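Local coordinates for ferrichrome ABC transporter substrate-binding protein (Staphylococcus pseudintermedius, PDB 5FLY) that probably binds ferrichrome-type iron siderophores at the cell surface and hands them to an ABC transporter for uptake, at residues N246-Y257 against D271-T281. Sequence-based numbering, arbitrary orientation.
Sequences NKYAFNVDSSVY and DLKKQLLALPT
Strand 249-253, whose Phe-250 presses on Gln-275, runs nearly antiparallel to helix 271-278, the axes 9.9 Å apart at 158°. How a terminal helix packs on an edge strand is well illustrated by Phe-250, buried and pointing at the helix. Gln-275 CB sits over one face of its ring, 3.8 Å from the centroid, while Phe-250 CD2 lies 3.0 Å from Gln-275 OE1, the amide plane turned 41° from the ring. CD2 atoms of Leu-272 and Leu-276 border the ring edge. Water 2 donates to both Gln-275 OE1 and Asn-251 O, tying the amide to the strand. Gln-275 NE2 donates to Asp-271 OD2 (3.1 Å) from the syn side, tilted out of the carboxylate plane; Tyr-257 OH gives the same oxygen a short bond of 2.5 Å on its anti lone pair. The first torsion of Asp-271 swings CG away from its own backbone N, which carries OD2 across to that hydroxyl. Farther along, Thr-281 N donates almost straight to Lys-247 O (2.9 Å, 170°), and Leu-279 CD1 lies over the Tyr-248 ring. Helix 262-278 thus covers the outer strand of the mixed sheet in one lobe, beside helix 127-152, the long helix characteristic of class III solute-binding proteins.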
loop_
_atom_site.group_PDB
_atom_site.type_symbol
_atom_site.label_atom_id
_atom_site.label_comp_id
_atom_site.label_asym_id
_atom_site.label_seq_id
_atom_site.Cartn_x
_atom_site.Cartn_y
_atom_site.Cartn_z
ATOM N N ASN A 246 9.052 -2.667 26.954
ATOM C CA ASN A 246 7.700 -3.165 27.225
ATOM C C ASN A 246 7.351 -4.420 26.414
ATOM O O ASN A 246 6.249 -4.963 26.544
ATOM C CB ASN A 246 6.654 -2.069 26.939
ATOM C CG ASN A 246 6.679 -0.945 27.960
ATOM O OD1 ASN A 246 7.125 -1.123 29.100
ATOM N ND2 ASN A 246 6.199 0.224 27.555
ATOM N N LYS A 247 8.294 -4.886 25.593
ATOM C CA LYS A 247 8.077 -6.013 24.676
ATOM C C LYS A 247 6.891 -5.757 23.732
ATOM O O LYS A 247 6.061 -6.632 23.459
ATOM C CB LYS A 247 7.897 -7.309 25.476
ATOM C CG LYS A 247 9.185 -7.670 26.221
ATOM C CD LYS A 247 9.023 -8.847 27.147
ATOM C CE LYS A 247 10.299 -9.064 27.928
ATOM N NZ LYS A 247 10.105 -9.975 29.099
ATOM N N TYR A 248 6.859 -4.525 23.236
ATOM C CA TYR A 248 5.866 -4.049 22.294
ATOM C C TYR A 248 6.515 -3.823 20.926
ATOM O O TYR A 248 6.256 -2.820 20.262
ATOM C CB TYR A 248 5.235 -2.745 22.800
ATOM C CG TYR A 248 4.145 -2.904 23.841
ATOM C CD1 TYR A 248 3.883 -4.127 24.446
ATOM C CD2 TYR A 248 3.367 -1.810 24.202
ATOM C CE1 TYR A 248 2.860 -4.249 25.388
ATOM C CE2 TYR A 248 2.357 -1.923 25.144
ATOM C CZ TYR A 248 2.105 -3.143 25.728
ATOM O OH TYR A 248 1.090 -3.243 26.663
ATOM N N ALA A 249 7.370 -4.752 20.515
ATOM C CA ALA A 249 8.072 -4.629 19.240
ATOM C C ALA A 249 8.035 -5.973 18.535
ATOM O O ALA A 249 8.377 -6.996 19.126
ATOM C CB ALA A 249 9.520 -4.148 19.449
ATOM N N PHE A 250 7.590 -5.985 17.284
ATOM C CA PHE A 250 7.545 -7.226 16.518
ATOM C C PHE A 250 7.798 -6.955 15.050
ATOM O O PHE A 250 7.687 -5.818 14.588
ATOM C CB PHE A 250 6.205 -7.978 16.709
ATOM C CG PHE A 250 4.969 -7.219 16.270
ATOM C CD1 PHE A 250 4.269 -6.414 17.165
ATOM C CD2 PHE A 250 4.471 -7.354 14.979
ATOM C CE1 PHE A 250 3.112 -5.741 16.763
ATOM C CE2 PHE A 250 3.324 -6.690 14.582
ATOM C CZ PHE A 250 2.646 -5.883 15.476
ATOM N N ASN A 251 8.180 -8.014 14.347
ATOM C CA ASN A 251 8.446 -7.956 12.918
ATOM C C ASN A 251 7.269 -8.443 12.101
ATOM O O ASN A 251 6.499 -9.313 12.534
ATOM C CB ASN A 251 9.657 -8.808 12.543
ATOM C CG ASN A 251 10.916 -8.410 13.287
ATOM O OD1 ASN A 251 11.098 -7.260 13.650
ATOM N ND2 ASN A 251 11.807 -9.372 13.486
ATOM N N VAL A 252 7.142 -7.883 10.908
ATOM C CA VAL A 252 6.201 -8.396 9.920
ATOM C C VAL A 252 6.914 -8.627 8.580
ATOM O O VAL A 252 7.978 -8.083 8.337
ATOM C CB VAL A 252 5.013 -7.436 9.710
ATOM C CG1 VAL A 252 4.224 -7.232 11.013
ATOM C CG2 VAL A 252 5.498 -6.100 9.177
ATOM N N ASP A 253 6.281 -9.419 7.710
ATOM C CA ASP A 253 6.816 -9.809 6.407
ATOM C C ASP A 253 6.611 -8.692 5.394
ATOM O O ASP A 253 5.488 -8.454 4.959
ATOM C CB ASP A 253 6.125 -11.099 5.937
ATOM C CG ASP A 253 6.685 -11.642 4.633
ATOM O OD1 ASP A 253 7.249 -10.884 3.821
ATOM O OD2 ASP A 253 6.522 -12.858 4.404
ATOM N N SER A 254 7.689 -8.010 5.008
ATOM C CA SER A 254 7.546 -6.840 4.157
ATOM C C SER A 254 6.920 -7.168 2.799
ATOM O O SER A 254 6.165 -6.354 2.284
ATOM C CB SER A 254 8.897 -6.141 3.967
ATOM O OG SER A 254 9.873 -7.025 3.486
ATOM N N SER A 255 7.187 -8.350 2.239
ATOM C CA SER A 255 6.670 -8.680 0.907
ATOM C C SER A 255 5.153 -8.819 0.942
ATOM O O SER A 255 4.495 -8.603 -0.070
ATOM C CB SER A 255 7.312 -9.955 0.363
ATOM O OG SER A 255 6.866 -11.118 1.035
ATOM N N VAL A 256 4.614 -9.185 2.105
ATOM C CA VAL A 256 3.171 -9.251 2.289
ATOM C C VAL A 256 2.605 -7.855 2.516
ATOM O O VAL A 256 1.522 -7.526 2.036
ATOM C CB VAL A 256 2.808 -10.162 3.487
ATOM C CG1 VAL A 256 1.341 -9.993 3.899
ATOM C CG2 VAL A 256 3.090 -11.612 3.140
ATOM N N TYR A 257 3.349 -7.032 3.250
ATOM C CA TYR A 257 2.840 -5.754 3.767
ATOM C C TYR A 257 3.027 -4.529 2.860
ATOM O O TYR A 257 2.519 -3.456 3.179
ATOM C CB TYR A 257 3.504 -5.468 5.117
ATOM C CG TYR A 257 2.786 -6.062 6.303
ATOM C CD1 TYR A 257 2.769 -7.437 6.525
ATOM C CD2 TYR A 257 2.114 -5.249 7.197
ATOM C CE1 TYR A 257 2.101 -7.974 7.605
ATOM C CE2 TYR A 257 1.441 -5.777 8.276
ATOM C CZ TYR A 257 1.444 -7.147 8.473
ATOM O OH TYR A 257 0.787 -7.683 9.547
ATOM N N ASP A 271 -3.431 -10.022 10.540
ATOM C CA ASP A 271 -2.129 -10.300 11.140
ATOM C C ASP A 271 -1.802 -9.254 12.199
ATOM O O ASP A 271 -1.339 -9.590 13.280
ATOM C CB ASP A 271 -1.037 -10.329 10.078
ATOM C CG ASP A 271 0.317 -10.737 10.641
ATOM O OD1 ASP A 271 0.396 -11.819 11.265
ATOM O OD2 ASP A 271 1.297 -9.979 10.483
ATOM N N LEU A 272 -2.044 -7.984 11.887
ATOM C CA LEU A 272 -1.727 -6.911 12.818
ATOM C C LEU A 272 -2.584 -7.006 14.060
ATOM O O LEU A 272 -2.098 -6.826 15.167
ATOM C CB LEU A 272 -1.911 -5.539 12.173
ATOM C CG LEU A 272 -0.827 -5.146 11.184
ATOM C CD1 LEU A 272 -1.251 -3.870 10.482
ATOM C CD2 LEU A 272 0.511 -4.983 11.898
ATOM N N LYS A 273 -3.869 -7.269 13.877
ATOM C CA LYS A 273 -4.740 -7.400 15.032
ATOM C C LYS A 273 -4.250 -8.522 15.938
ATOM O O LYS A 273 -4.172 -8.350 17.158
ATOM C CB LYS A 273 -6.187 -7.665 14.626
ATOM C CG LYS A 273 -7.141 -7.704 15.819
ATOM C CD LYS A 273 -8.573 -7.848 15.361
ATOM C CE LYS A 273 -9.556 -7.713 16.512
ATOM N NZ LYS A 273 -10.952 -7.887 16.040
ATOM N N LYS A 274 -3.909 -9.658 15.339
ATOM C CA LYS A 274 -3.434 -10.817 16.095
ATOM C C LYS A 274 -2.183 -10.469 16.895
ATOM O O LYS A 274 -2.088 -10.768 18.091
ATOM C CB LYS A 274 -3.146 -12.001 15.165
ATOM C CG LYS A 274 -2.487 -13.191 15.874
ATOM C CD LYS A 274 -2.552 -14.464 15.036
ATOM C CE LYS A 274 -1.696 -14.377 13.792
ATOM N NZ LYS A 274 -0.250 -14.277 14.120
ATOM N N GLN A 275 -1.220 -9.839 16.238
ATOM C CA GLN A 275 0.048 -9.578 16.892
ATOM C C GLN A 275 -0.100 -8.469 17.946
ATOM O O GLN A 275 0.526 -8.536 18.996
ATOM C CB GLN A 275 1.132 -9.229 15.860
ATOM C CG GLN A 275 1.496 -10.408 14.960
ATOM C CD GLN A 275 2.908 -10.330 14.397
ATOM O OE1 GLN A 275 3.882 -10.295 15.143
ATOM N NE2 GLN A 275 3.022 -10.316 13.070
ATOM N N LEU A 276 -0.961 -7.485 17.693
ATOM C CA LEU A 276 -1.175 -6.418 18.665
ATOM C C LEU A 276 -1.871 -6.948 19.921
ATOM O O LEU A 276 -1.513 -6.569 21.035
ATOM C CB LEU A 276 -1.979 -5.265 18.043
ATOM C CG LEU A 276 -1.204 -4.426 17.029
ATOM C CD1 LEU A 276 -2.121 -3.561 16.193
ATOM C CD2 LEU A 276 -0.188 -3.553 17.745
ATOM N N LEU A 277 -2.859 -7.819 19.736
ATOM C CA LEU A 277 -3.601 -8.348 20.879
ATOM C C LEU A 277 -2.771 -9.370 21.665
ATOM O O LEU A 277 -3.067 -9.637 22.833
ATOM C CB LEU A 277 -4.916 -8.968 20.421
ATOM C CG LEU A 277 -6.013 -8.019 19.944
ATOM C CD1 LEU A 277 -7.234 -8.803 19.553
ATOM C CD2 LEU A 277 -6.359 -6.967 20.993
ATOM N N ALA A 278 -1.733 -9.917 21.032
ATOM C CA ALA A 278 -0.853 -10.908 21.672
ATOM C C ALA A 278 0.225 -10.253 22.534
ATOM O O ALA A 278 0.890 -10.923 23.341
ATOM C CB ALA A 278 -0.213 -11.785 20.617
ATOM N N LEU A 279 0.400 -8.949 22.357
ATOM C CA LEU A 279 1.376 -8.196 23.137
ATOM C C LEU A 279 1.045 -8.263 24.629
ATOM O O LEU A 279 -0.128 -8.313 25.006
ATOM C CB LEU A 279 1.438 -6.728 22.679
ATOM C CG LEU A 279 1.980 -6.451 21.271
ATOM C CD1 LEU A 279 1.963 -4.956 21.002
ATOM C CD2 LEU A 279 3.375 -7.004 21.113
ATOM N N PRO A 280 2.079 -8.276 25.488
ATOM C CA PRO A 280 3.507 -8.211 25.155
ATOM C C PRO A 280 4.092 -9.518 24.606
ATOM O O PRO A 280 3.571 -10.601 24.886
ATOM C CB PRO A 280 4.155 -7.858 26.496
ATOM C CG PRO A 280 3.246 -8.439 27.507
ATOM C CD PRO A 280 1.860 -8.258 26.945
ATOM N N THR A 281 5.175 -9.405 23.839
ATOM C CA THR A 281 5.885 -10.573 23.324
ATOM C C THR A 281 6.572 -11.331 24.452
ATOM O O THR A 281 6.850 -10.761 25.506
ATOM C CB THR A 281 6.943 -10.184 22.266
ATOM O OG1 THR A 281 7.984 -9.411 22.877
ATOM C CG2 THR A 281 6.308 -9.381 21.123
HETATM O O HOH W 1 9.042 -7.192 21.709
HETATM O O HOH W 2 6.365 -11.338 14.462
HETATM O O HOH W 3 3.880 -10.853 8.976
#